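Local coordinates for inositol monophosphatase family protein (Staphylococcus aureus subsp. aureus MSSA476, PDB 4I3Y) that probably hydrolyses inositol monophosphates to inositol and phosphate in a magnesium-dependent reaction that lithium inhibits, at residues 93-97 and 108-112; 48-53 and 99-103; 23-27 and 127-132; 121-126 and 217-222. All coordinates share one frame; numbering follows the deposited sequence.

In the fold
Contacts 1, 3 and 4 all involve the seven-stranded mixed sheet. Contact 1 pairs two of its strands through backbone hydrogen bonds. Contacts 3 and 4 lay helix 12-35 and the 217-222 segment against strand 120-128. Contacts 1 and 4 are buried, their centres each about 8 Å from that of the chain; contact 3, about 15 Å out, is only partly buried. Contact 3 carries a lysine-tyrosine-aspartate network, while contact 4 is chiefly apolar. Contact 2, helix 99-105 against residues 48-53, is buried though about 16 Å out. It meets contact 1 at what is probably the active site, where contact 1 binds magnesium and contact 2 a phosphate ion probably from the crystallisation liquor.

Contact 1 of 4, residues 93-97 and 108-112. With MG (magnesium ion), chain D.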
loop_
_atom_site.group_PDB
_atom_site.type_symbol
_atom_site.label_atom_id
_atom_site.label_comp_id
_atom_site.label_asym_id
_atom_site.label_seq_id
_atom_site.Cartn_x
_atom_site.Cartn_y
_atom_site.Cartn_z
ATOM N N MET A 93 -15.162 -13.520 12.381
ATOM C CA MET A 93 -14.478 -12.227 12.611
ATOM C C MET A 93 -12.964 -12.294 12.629
ATOM O O MET A 93 -12.382 -13.081 13.382
ATOM C CB MET A 93 -14.903 -11.580 13.929
ATOM C CG MET A 93 -14.248 -10.227 14.226
ATOM S SD MET A 93 -14.685 -9.606 15.878
ATOM C CE MET A 93 -14.795 -7.869 15.512
ATOM N N ASP A 94 -12.338 -11.381 11.879
ATOM C CA ASP A 94 -10.910 -11.093 12.080
ATOM C C ASP A 94 -10.816 -9.715 12.771
ATOM O O ASP A 94 -11.090 -8.690 12.112
ATOM C CB ASP A 94 -10.204 -11.036 10.742
ATOM C CG ASP A 94 -8.713 -11.123 10.895
ATOM O OD1 ASP A 94 -8.197 -10.745 11.973
ATOM O OD2 ASP A 94 -8.114 -11.652 9.959
ATOM N N PRO A 95 -10.487 -9.680 14.090
ATOM C CA PRO A 95 -10.655 -8.372 14.723
ATOM C C PRO A 95 -9.653 -7.348 14.228
ATOM O O PRO A 95 -9.985 -6.157 14.118
ATOM C CB PRO A 95 -10.501 -8.675 16.197
ATOM C CG PRO A 95 -9.638 -9.957 16.244
ATOM C CD PRO A 95 -10.118 -10.748 15.061
ATOM N N ILE A 96 -8.412 -7.778 13.956
ATOM C CA ILE A 96 -7.524 -6.918 13.173
ATOM C C ILE A 96 -6.909 -7.830 12.094
ATOM O O ILE A 96 -6.213 -8.775 12.428
ATOM C CB ILE A 96 -6.390 -6.292 14.008
ATOM C CG1 ILE A 96 -6.917 -5.216 15.018
ATOM C CG2 ILE A 96 -5.281 -5.748 13.067
ATOM C CD1 ILE A 96 -7.298 -3.917 14.344
ATOM N N ASP A 97 -7.199 -7.552 10.823
ATOM C CA ASP A 97 -6.576 -8.299 9.763
ATOM C C ASP A 97 -5.405 -7.408 9.304
ATOM O O ASP A 97 -5.611 -6.256 9.059
ATOM C CB ASP A 97 -7.522 -8.636 8.627
ATOM C CG ASP A 97 -6.769 -9.316 7.457
ATOM O OD1 ASP A 97 -6.139 -10.359 7.732
ATOM O OD2 ASP A 97 -6.824 -8.815 6.308
ATOM N N ASP A 108 -2.770 0.469 7.008
ATOM C CA ASP A 108 -2.918 -0.776 6.185
ATOM C C ASP A 108 -3.353 -1.987 7.001
ATOM O O ASP A 108 -2.780 -3.103 6.869
ATOM C CB ASP A 108 -1.655 -1.073 5.341
ATOM C CG ASP A 108 -1.457 -0.021 4.257
ATOM O OD1 ASP A 108 -2.459 0.667 3.945
ATOM O OD2 ASP A 108 -0.354 0.114 3.700
ATOM N N TYR A 109 -4.405 -1.796 7.782
ATOM C CA TYR A 109 -5.013 -2.951 8.489
ATOM C C TYR A 109 -6.523 -2.708 8.510
ATOM O O TYR A 109 -6.949 -1.588 8.338
ATOM C CB TYR A 109 -4.390 -3.211 9.910
ATOM C CG TYR A 109 -4.603 -2.052 10.834
ATOM C CD1 TYR A 109 -5.759 -1.956 11.632
ATOM C CD2 TYR A 109 -3.734 -0.978 10.843
ATOM C CE1 TYR A 109 -6.013 -0.848 12.435
ATOM C CE2 TYR A 109 -3.981 0.136 11.673
ATOM C CZ TYR A 109 -5.118 0.194 12.457
ATOM O OH TYR A 109 -5.347 1.311 13.277
ATOM N N CYS A 110 -7.329 -3.748 8.776
ATOM C CA CYS A 110 -8.749 -3.631 8.730
ATOM C C CYS A 110 -9.388 -4.579 9.748
ATOM O O CYS A 110 -8.703 -5.408 10.391
ATOM C CB CYS A 110 -9.240 -3.964 7.285
ATOM S SG CYS A 110 -8.786 -5.644 6.700
ATOM N N ILE A 111 -10.691 -4.427 9.915
ATOM C CA ILE A 111 -11.466 -5.338 10.731
ATOM C C ILE A 111 -12.357 -6.090 9.734
ATOM O O ILE A 111 -12.983 -5.455 8.875
ATOM C CB ILE A 111 -12.337 -4.566 11.732
ATOM C CG1 ILE A 111 -11.495 -3.719 12.651
ATOM C CG2 ILE A 111 -13.234 -5.498 12.573
ATOM C CD1 ILE A 111 -12.359 -2.845 13.563
ATOM N N ILE A 112 -12.384 -7.422 9.824
ATOM C CA ILE A 112 -13.210 -8.234 8.946
ATOM C C ILE A 112 -14.419 -8.900 9.671
ATOM O O ILE A 112 -14.268 -9.640 10.692
ATOM C CB ILE A 112 -12.389 -9.306 8.175
ATOM C CG1 ILE A 112 -11.238 -8.597 7.437
ATOM C CG2 ILE A 112 -13.286 -10.116 7.202
ATOM C CD1 ILE A 112 -10.287 -9.504 6.651
HETATM MG MG MG D . -6.320 -10.921 12.513
HETATM O O HOH W 1 -6.678 -10.564 14.732
#
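Asp94 paired with Ile112, and Asp97 with Cys110, join the Asp-Pro-Ile-Asp part of the Asp-Pro-Ile-Asp-Gly-Thr signature of inositol monophosphatases to strand 110-117. Both are antiparallel hydrogen-bonded pairs. Ile112 N donates to Asp94 O at 2.9 Å, and Asp97 N reaches Cys110 O at 2.7 Å, with 168° at the hydrogen. Three steps on one side match two on the other, so the register slips by one: a beta bulge, where the chain turns a corner at Pro95 and Ile96.

The corner has a chemical consequence. It brings Ile96 O to 2.1 Å from the magnesium ion, which Asp94 OD1 binds at 2.0 Å. With CG anti to the backbone N (chi1 -164°), Asp94 presents one oxygen to the metal. A water and Glu76 are further ligands.

Side chains pack around this frame. Ile112 CD1 lies 3.5 Å from Asp97 CB, over one face of a carboxylate whose OD2 accepts from Gly192 N. At the corner itself, Ile96 CD1 approaches the Tyr109 ring obliquely, 3.7 Å from Tyr109 CD1. A bulged strand end that supplies both a carboxylate and a main-chain carbonyl to magnesium is characteristic of this family's metal site.

Contact 2 of 4, residues 48-53 and 99-103; sequences LVTNVD and TANLV. With PO4 (phosphate ion), chain C.
Thr99 OG1 and Asp53 OD2, 2.7 Å apart, make the direct polar link between the two segments. The hydroxyl also lies 2.5 Å from phosphate O4, a very short separation. With both acceptors in reach of its single proton, the coordinates do not settle which one receives it. Thr99 holds OG1 anti to its carbonyl carbon (chi1 -51°), which places the hydroxyl between carboxylate and anion. Its main chain adds an unambiguous bond: Thr99 N donates to phosphate O2 at 3.0 Å, with 157° at the hydrogen. Gly98 N donates to the same ion.

A second set of polar bonds holds the other oxygen of Asp53. Thr50 and Asp53 form a capping box at the start of helix 51-67, and Asp53 OD1 takes two donors there. Thr50 OG1 meets it nearly along the C-O axis at 2.6 Å, whereas Thr50 N arrives from above the carboxylate plane, 58° out of it. In return, Thr50 OG1 accepts a weak capping bond from Val52 N.

Apolar contacts continue the interface away from the phosphate. The Thr50 and Val103 side chains pass in opposite directions, their CG2 atoms 3.6 Å apart; Leu48 crosses Val103 at about a right angle, its CD2 touching both methyls. Leu102 CD2 sits 3.9 Å from Val52 CB and also borders the Thr50 hydroxyl.

The chemistry implies a second-shell arrangement: the capping box fixes the Asp53 carboxylate, Asp53 in turn probably helps to orient the Thr99 hydroxyl, and the amino end of helix 99-105 probably adds favourable electrostatics for a bound phosphate group.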
loop_
_atom_site.group_PDB
_atom_site.type_symbol
_atom_site.label_atom_id
_atom_site.label_comp_id
_atom_site.label_asym_id
_atom_site.label_seq_id
_atom_site.Cartn_x
_atom_site.Cartn_y
_atom_site.Cartn_z
ATOM N N LEU A 48 1.960 -12.170 15.279
ATOM C CA LEU A 48 1.649 -11.190 16.360
ATOM C C LEU A 48 0.152 -11.092 16.743
ATOM O O LEU A 48 -0.718 -11.322 15.911
ATOM C CB LEU A 48 2.121 -9.813 15.919
ATOM C CG LEU A 48 3.520 -9.362 16.286
ATOM C CD1 LEU A 48 4.485 -10.507 16.412
ATOM C CD2 LEU A 48 4.048 -8.230 15.403
ATOM N N VAL A 49 -0.116 -10.711 17.992
ATOM C CA VAL A 49 -1.471 -10.365 18.459
ATOM C C VAL A 49 -1.339 -9.240 19.471
ATOM O O VAL A 49 -0.370 -9.210 20.240
ATOM C CB VAL A 49 -2.313 -11.584 19.020
ATOM C CG1 VAL A 49 -1.654 -12.296 20.220
ATOM C CG2 VAL A 49 -3.697 -11.114 19.446
ATOM N N THR A 50 -2.229 -8.254 19.399
ATOM C CA THR A 50 -2.116 -7.157 20.360
ATOM C C THR A 50 -3.392 -7.025 21.188
ATOM O O THR A 50 -4.370 -7.737 20.969
ATOM C CB THR A 50 -1.880 -5.806 19.658
ATOM O OG1 THR A 50 -3.076 -5.405 18.968
ATOM C CG2 THR A 50 -0.656 -5.907 18.673
ATOM N N ASN A 51 -3.351 -6.092 22.122
ATOM C CA ASN A 51 -4.484 -5.736 22.929
ATOM C C ASN A 51 -5.557 -5.139 22.049
ATOM O O ASN A 51 -6.737 -5.243 22.375
ATOM C CB ASN A 51 -4.050 -4.713 23.959
ATOM C CG ASN A 51 -3.675 -3.401 23.319
ATOM O OD1 ASN A 51 -4.343 -2.381 23.549
ATOM N ND2 ASN A 51 -2.624 -3.401 22.499
ATOM N N VAL A 52 -5.163 -4.535 20.917
ATOM C CA VAL A 52 -6.151 -4.010 19.978
ATOM C C VAL A 52 -6.974 -5.175 19.381
ATOM O O VAL A 52 -8.230 -5.148 19.387
ATOM C CB VAL A 52 -5.509 -3.170 18.862
ATOM C CG1 VAL A 52 -6.559 -2.684 17.850
ATOM C CG2 VAL A 52 -4.657 -2.017 19.429
ATOM N N ASP A 53 -6.282 -6.178 18.827
ATOM C CA ASP A 53 -6.970 -7.371 18.321
ATOM C C ASP A 53 -7.908 -7.931 19.414
ATOM O O ASP A 53 -9.082 -8.174 19.157
ATOM C CB ASP A 53 -5.983 -8.514 17.936
ATOM C CG ASP A 53 -4.860 -8.082 16.996
ATOM O OD1 ASP A 53 -3.975 -7.258 17.414
ATOM O OD2 ASP A 53 -4.865 -8.596 15.827
ATOM N N THR A 99 -2.381 -7.466 11.433
ATOM C CA THR A 99 -1.750 -7.135 12.718
ATOM C C THR A 99 -0.297 -6.666 12.557
ATOM O O THR A 99 0.137 -5.754 13.253
ATOM C CB THR A 99 -1.856 -8.336 13.698
ATOM O OG1 THR A 99 -3.231 -8.765 13.732
ATOM C CG2 THR A 99 -1.472 -7.931 15.084
ATOM N N ALA A 100 0.468 -7.283 11.630
ATOM C CA ALA A 100 1.867 -6.879 11.449
ATOM C C ALA A 100 1.902 -5.419 11.008
ATOM O O ALA A 100 2.653 -4.646 11.543
ATOM C CB ALA A 100 2.620 -7.810 10.450
ATOM N N ASN A 101 1.030 -5.035 10.060
ATOM C CA ASN A 101 0.965 -3.646 9.606
ATOM C C ASN A 101 0.475 -2.742 10.717
ATOM O O ASN A 101 0.956 -1.620 10.849
ATOM C CB ASN A 101 -0.001 -3.501 8.417
ATOM C CG ASN A 101 0.579 -4.007 7.141
ATOM O OD1 ASN A 101 1.800 -4.228 7.034
ATOM N ND2 ASN A 101 -0.275 -4.236 6.166
ATOM N N LEU A 102 -0.514 -3.178 11.490
ATOM C CA LEU A 102 -0.883 -2.375 12.703
ATOM C C LEU A 102 0.307 -2.050 13.595
ATOM O O LEU A 102 0.504 -0.882 13.984
ATOM C CB LEU A 102 -1.989 -3.105 13.520
ATOM C CG LEU A 102 -2.273 -2.559 14.931
ATOM C CD1 LEU A 102 -2.705 -1.130 14.839
ATOM C CD2 LEU A 102 -3.261 -3.376 15.738
ATOM N N VAL A 103 1.119 -3.072 13.917
ATOM C CA VAL A 103 2.219 -2.937 14.866
ATOM C C VAL A 103 3.324 -2.103 14.255
ATOM O O VAL A 103 3.823 -1.164 14.893
ATOM C CB VAL A 103 2.769 -4.353 15.315
ATOM C CG1 VAL A 103 4.092 -4.259 16.071
ATOM C CG2 VAL A 103 1.763 -5.098 16.176
HETATM P P PO4 C . -3.955 -11.302 11.297
HETATM O O1 PO4 C . -3.303 -12.690 11.318
HETATM O O2 PO4 C . -3.043 -10.247 10.620
HETATM O O3 PO4 C . -5.230 -11.489 10.510
HETATM O O4 PO4 C . -4.114 -10.857 12.787
#

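Contact 3 of 4, residues 23-27 and 127-132; sequences LKQID and YDYPHK
Tyr127 OH is gripped from helix 12-35 by two side chains of one turn. It donates to the syn lone pair of Asp27 OD1 at 2.5 Å, and accepts from Lys24 NZ at 2.8 Å. The carboxylate lies at the ring edge, its plane only 24° from that of the ring, so donor and acceptor share nearly one plane. Lys24 instead crosses Tyr127 at about a right angle, its chain folded at chi2 and chi3 to bring the ammonium back to the hydroxyl. A salt bridge, with a weak hydrogen bond, joins Lys24 NZ to Asp27 OD2 at 3.3 Å and closes the triangle.

A next shell surrounds these partners. Asp27 OD1 also touches the edge of the Tyr129 ring, 3.5 Å from Tyr129 CD1. A water bridges Asp27 O and Tyr129 OH, lying 2.5 Å from the latter. Tyr129 CA stands over one face of Tyr127. In the type I turn from Tyr129 to Lys132, Lys132 NZ donates to Tyr129 O at 2.9 Å.

One turn earlier in the helix, Leu23 CG packs 4.3 Å from Tyr127 CD2. Leu23 also touches Leu113 of strand 110-117 and Leu134 of strand 133-138, so helix 12-35 is seated across three neighbouring strands of the sheet.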
loop_
_atom_site.group_PDB
_atom_site.type_symbol
_atom_site.label_atom_id
_atom_site.label_comp_id
_atom_site.label_asym_id
_atom_site.label_seq_id
_atom_site.Cartn_x
_atom_site.Cartn_y
_atom_site.Cartn_z
ATOM N N LEU A 23 -19.356 -0.767 14.311
ATOM C CA LEU A 23 -18.080 -0.541 13.617
ATOM C C LEU A 23 -17.658 0.903 13.662
ATOM O O LEU A 23 -16.548 1.219 14.108
ATOM C CB LEU A 23 -18.192 -0.991 12.182
ATOM C CG LEU A 23 -17.484 -2.187 11.566
ATOM C CD1 LEU A 23 -16.835 -3.204 12.519
ATOM C CD2 LEU A 23 -18.327 -2.840 10.494
ATOM N N LYS A 24 -18.555 1.801 13.242
ATOM C CA LYS A 24 -18.252 3.218 13.302
ATOM C C LYS A 24 -17.990 3.727 14.717
ATOM O O LYS A 24 -17.177 4.631 14.911
ATOM C CB LYS A 24 -19.308 4.072 12.561
ATOM C CG LYS A 24 -19.349 3.843 11.046
ATOM C CD LYS A 24 -18.037 4.170 10.297
ATOM C CE LYS A 24 -17.411 5.570 10.516
ATOM N NZ LYS A 24 -16.018 5.604 9.885
ATOM N N GLN A 25 -18.600 3.142 15.729
ATOM C CA GLN A 25 -18.268 3.606 17.100
ATOM C C GLN A 25 -16.990 2.961 17.715
ATOM O O GLN A 25 -16.536 3.321 18.805
ATOM C CB GLN A 25 -19.465 3.400 17.995
ATOM C CG GLN A 25 -19.786 1.953 18.262
ATOM C CD GLN A 25 -18.967 1.418 19.428
ATOM O OE1 GLN A 25 -18.726 2.158 20.405
ATOM N NE2 GLN A 25 -18.495 0.132 19.324
ATOM N N ILE A 26 -16.391 2.011 17.004
ATOM C CA ILE A 26 -15.060 1.542 17.354
ATOM C C ILE A 26 -13.962 2.652 17.014
ATOM O O ILE A 26 -12.903 2.622 17.574
ATOM C CB ILE A 26 -14.792 0.147 16.694
ATOM C CG1 ILE A 26 -14.108 -0.825 17.659
ATOM C CG2 ILE A 26 -14.009 0.297 15.404
ATOM C CD1 ILE A 26 -15.047 -1.478 18.642
ATOM N N ASP A 27 -14.246 3.623 16.142
ATOM C CA ASP A 27 -13.416 4.830 15.991
ATOM C C ASP A 27 -13.093 5.545 17.322
ATOM O O ASP A 27 -12.047 6.144 17.464
ATOM C CB ASP A 27 -14.187 5.835 15.156
ATOM C CG ASP A 27 -14.309 5.409 13.699
ATOM O OD1 ASP A 27 -13.887 4.290 13.343
ATOM O OD2 ASP A 27 -14.824 6.204 12.906
ATOM N N TYR A 127 -13.468 -3.165 7.302
ATOM C CA TYR A 127 -13.328 -1.781 7.765
ATOM C C TYR A 127 -11.895 -1.378 7.722
ATOM O O TYR A 127 -11.114 -1.761 8.642
ATOM C CB TYR A 127 -13.885 -1.568 9.208
ATOM C CG TYR A 127 -13.957 -0.107 9.643
ATOM C CD1 TYR A 127 -14.002 0.939 8.700
ATOM C CD2 TYR A 127 -14.018 0.234 11.019
ATOM C CE1 TYR A 127 -14.058 2.261 9.100
ATOM C CE2 TYR A 127 -14.058 1.569 11.444
ATOM C CZ TYR A 127 -14.083 2.557 10.483
ATOM O OH TYR A 127 -14.145 3.839 10.890
ATOM N N ASP A 128 -11.565 -0.573 6.712
ATOM C CA ASP A 128 -10.229 0.029 6.623
ATOM C C ASP A 128 -10.201 1.202 7.586
ATOM O O ASP A 128 -10.563 2.327 7.216
ATOM C CB ASP A 128 -10.020 0.473 5.196
ATOM C CG ASP A 128 -8.675 1.149 4.958
ATOM O OD1 ASP A 128 -7.971 1.507 5.871
ATOM O OD2 ASP A 128 -8.362 1.352 3.799
ATOM N N TYR A 129 -9.829 0.921 8.835
ATOM C CA TYR A 129 -9.996 1.911 9.882
ATOM C C TYR A 129 -8.998 3.085 9.691
ATOM O O TYR A 129 -9.395 4.246 9.845
ATOM C CB TYR A 129 -9.908 1.309 11.286
ATOM C CG TYR A 129 -9.626 2.376 12.325
ATOM C CD1 TYR A 129 -10.654 3.197 12.793
ATOM C CD2 TYR A 129 -8.345 2.618 12.762
ATOM C CE1 TYR A 129 -10.405 4.203 13.692
ATOM C CE2 TYR A 129 -8.081 3.618 13.663
ATOM C CZ TYR A 129 -9.142 4.395 14.116
ATOM O OH TYR A 129 -8.928 5.417 14.955
ATOM N N PRO A 130 -7.725 2.802 9.334
ATOM C CA PRO A 130 -6.779 3.950 9.207
ATOM C C PRO A 130 -7.286 5.000 8.206
ATOM O O PRO A 130 -6.990 6.208 8.351
ATOM C CB PRO A 130 -5.478 3.293 8.712
ATOM C CG PRO A 130 -5.584 1.882 9.272
ATOM C CD PRO A 130 -7.040 1.513 9.083
ATOM N N HIS A 131 -8.074 4.571 7.219
ATOM C CA HIS A 131 -8.529 5.525 6.226
ATOM C C HIS A 131 -10.020 5.781 6.339
ATOM O O HIS A 131 -10.565 6.431 5.478
ATOM C CB HIS A 131 -8.054 5.173 4.801
ATOM C CG HIS A 131 -6.589 5.419 4.622
ATOM N ND1 HIS A 131 -5.670 4.397 4.514
ATOM C CD2 HIS A 131 -5.869 6.562 4.690
ATOM C CE1 HIS A 131 -4.450 4.902 4.446
ATOM N NE2 HIS A 131 -4.543 6.217 4.564
ATOM N N LYS A 132 -10.634 5.331 7.440
ATOM C CA LYS A 132 -12.104 5.444 7.689
ATOM C C LYS A 132 -12.940 5.088 6.437
ATOM O O LYS A 132 -13.783 5.836 6.015
ATOM C CB LYS A 132 -12.460 6.853 8.273
ATOM C CG LYS A 132 -11.473 7.336 9.342
ATOM C CD LYS A 132 -11.763 6.749 10.712
ATOM C CE LYS A 132 -10.662 7.139 11.706
ATOM N NZ LYS A 132 -9.273 6.870 11.173
HETATM O O HOH W 2 -10.500 7.328 15.384
#

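Contact 4 of 4, residues 121-126 and 217-222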
loop_
_atom_site.group_PDB
_atom_site.type_symbol
_atom_site.label_atom_id
_atom_site.label_comp_id
_atom_site.label_asym_id
_atom_site.label_seq_id
_atom_site.Cartn_x
_atom_site.Cartn_y
_atom_site.Cartn_z
ATOM N N PRO A 121 -23.638 -16.630 2.749
ATOM C CA PRO A 121 -23.161 -15.253 3.068
ATOM C C PRO A 121 -24.342 -14.278 2.856
ATOM O O PRO A 121 -24.900 -14.239 1.748
ATOM C CB PRO A 121 -22.112 -14.967 1.954
ATOM C CG PRO A 121 -21.740 -16.274 1.402
ATOM C CD PRO A 121 -22.972 -17.190 1.556
ATOM N N MET A 122 -24.689 -13.531 3.900
ATOM C CA MET A 122 -25.736 -12.521 3.885
ATOM C C MET A 122 -25.196 -11.075 4.085
ATOM O O MET A 122 -25.690 -10.147 3.425
ATOM C CB MET A 122 -26.797 -12.818 4.966
ATOM C CG MET A 122 -27.545 -14.143 4.787
ATOM S SD MET A 122 -28.353 -14.220 3.180
ATOM C CE MET A 122 -29.163 -15.810 3.204
ATOM N N LEU A 123 -24.263 -10.902 5.028
ATOM C CA LEU A 123 -23.641 -9.568 5.342
ATOM C C LEU A 123 -22.114 -9.736 5.446
ATOM O O LEU A 123 -21.623 -10.715 6.009
ATOM C CB LEU A 123 -24.154 -8.967 6.642
ATOM C CG LEU A 123 -25.646 -8.684 6.799
ATOM C CD1 LEU A 123 -25.942 -8.312 8.270
ATOM C CD2 LEU A 123 -26.158 -7.610 5.841
ATOM N N SER A 124 -21.384 -8.801 4.858
ATOM C CA SER A 124 -19.896 -8.783 4.929
ATOM C C SER A 124 -19.344 -7.401 5.148
ATOM O O SER A 124 -19.909 -6.446 4.645
ATOM C CB SER A 124 -19.298 -9.357 3.653
ATOM O OG SER A 124 -19.710 -10.706 3.532
ATOM N N TYR A 125 -18.236 -7.305 5.879
ATOM C CA TYR A 125 -17.679 -6.038 6.249
ATOM C C TYR A 125 -16.161 -6.120 6.244
ATOM O O TYR A 125 -15.605 -7.060 6.849
ATOM C CB TYR A 125 -18.112 -5.643 7.699
ATOM C CG TYR A 125 -19.613 -5.531 7.822
ATOM C CD1 TYR A 125 -20.281 -4.365 7.417
ATOM C CD2 TYR A 125 -20.368 -6.625 8.231
ATOM C CE1 TYR A 125 -21.672 -4.288 7.465
ATOM C CE2 TYR A 125 -21.739 -6.599 8.233
ATOM C CZ TYR A 125 -22.383 -5.414 7.889
ATOM O OH TYR A 125 -23.717 -5.392 7.968
ATOM N N VAL A 126 -15.526 -5.106 5.611
ATOM C CA VAL A 126 -14.087 -4.851 5.692
ATOM C C VAL A 126 -13.882 -3.387 6.057
ATOM O O VAL A 126 -14.111 -2.475 5.237
ATOM C CB VAL A 126 -13.303 -5.198 4.415
ATOM C CG1 VAL A 126 -11.804 -4.934 4.666
ATOM C CG2 VAL A 126 -13.515 -6.671 4.019
ATOM N N ALA A 217 -13.300 -14.221 5.156
ATOM C CA ALA A 217 -14.723 -14.519 5.400
ATOM C C ALA A 217 -15.656 -13.523 4.704
ATOM O O ALA A 217 -16.665 -13.923 4.144
ATOM C CB ALA A 217 -14.998 -14.563 6.910
ATOM N N ALA A 218 -15.311 -12.238 4.706
ATOM C CA ALA A 218 -16.177 -11.216 4.099
ATOM C C ALA A 218 -16.159 -11.239 2.573
ATOM O O ALA A 218 -17.136 -10.831 1.917
ATOM C CB ALA A 218 -15.714 -9.838 4.567
ATOM N N GLN A 219 -15.023 -11.668 2.021
ATOM C CA GLN A 219 -14.769 -11.579 0.614
ATOM C C GLN A 219 -15.736 -12.417 -0.256
ATOM O O GLN A 219 -16.011 -12.035 -1.425
ATOM C CB GLN A 219 -13.313 -11.967 0.312
ATOM C CG GLN A 219 -12.265 -10.955 0.778
ATOM C CD GLN A 219 -11.750 -11.218 2.174
ATOM O OE1 GLN A 219 -12.541 -11.384 3.136
ATOM N NE2 GLN A 219 -10.420 -11.155 2.342
ATOM N N PHE A 220 -16.245 -13.545 0.283
ATOM C CA PHE A 220 -17.232 -14.356 -0.475
ATOM C C PHE A 220 -18.347 -13.519 -1.012
ATOM O O PHE A 220 -18.675 -13.608 -2.184
ATOM C CB PHE A 220 -17.873 -15.461 0.379
ATOM C CG PHE A 220 -16.925 -16.597 0.742
ATOM C CD1 PHE A 220 -16.721 -17.657 -0.133
ATOM C CD2 PHE A 220 -16.266 -16.614 1.990
ATOM C CE1 PHE A 220 -15.851 -18.691 0.229
ATOM C CE2 PHE A 220 -15.407 -17.625 2.332
ATOM C CZ PHE A 220 -15.179 -18.665 1.432
ATOM N N LEU A 221 -18.987 -12.722 -0.157
ATOM C CA LEU A 221 -20.168 -11.994 -0.652
ATOM C C LEU A 221 -19.768 -10.858 -1.586
ATOM O O LEU A 221 -20.481 -10.569 -2.587
ATOM C CB LEU A 221 -21.016 -11.507 0.546
ATOM C CG LEU A 221 -22.289 -10.776 0.213
ATOM C CD1 LEU A 221 -23.155 -11.700 -0.603
ATOM C CD2 LEU A 221 -23.016 -10.341 1.503
ATOM N N PHE A 222 -18.599 -10.220 -1.309
ATOM C CA PHE A 222 -18.084 -9.227 -2.250
ATOM C C PHE A 222 -17.888 -9.842 -3.630
ATOM O O PHE A 222 -18.211 -9.207 -4.630
ATOM C CB PHE A 222 -16.805 -8.556 -1.730
ATOM C CG PHE A 222 -17.041 -7.546 -0.612
ATOM C CD1 PHE A 222 -17.358 -6.213 -0.906
ATOM C CD2 PHE A 222 -16.905 -7.908 0.717
ATOM C CE1 PHE A 222 -17.600 -5.295 0.118
ATOM C CE2 PHE A 222 -17.131 -6.996 1.752
ATOM C CZ PHE A 222 -17.453 -5.685 1.455
#
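Ser124 OG and Ala218 O, 3.0 Å apart, form the polar link of this contact, a weak hydrogen bond at most, since the one proton has another acceptor in reach. OG is anti to the carbonyl carbon of Ser124 (chi1 -62°), which also brings it to 3.4 Å from Leu221 CB. The backbones come close here, with Ser124 CA only 4.5 Å from Ala218 CA, consistent with the small side chains of serine and alanine at this point.

Apolar groups extend the contact along the strand in both directions. Ala218 CB fits 3.6 Å from Tyr125 O and also meets Val126 CG2. Phe222 brings ring atom CE2 to 3.7 Å from Ser124 CB, obliquely. Toward the other end, Leu221 CB faces Pro121 CB at 3.9 Å. Leu221 extends away from its own N (chi1 -178°), bringing CD2 to 3.3 Å from Met122 O, where Met122 and Leu123 form a classic beta bulge opposite Tyr115.

The alternation of the strand divides the environments: Ser124 and Val126 look to this segment, while Leu123 and Tyr125 meet helix 12-35 on the other face. The contact thus packs the 217-222 segment on the sheet by close fit of small and aliphatic groups against strand side chains and carbonyls, with one weak polar bond.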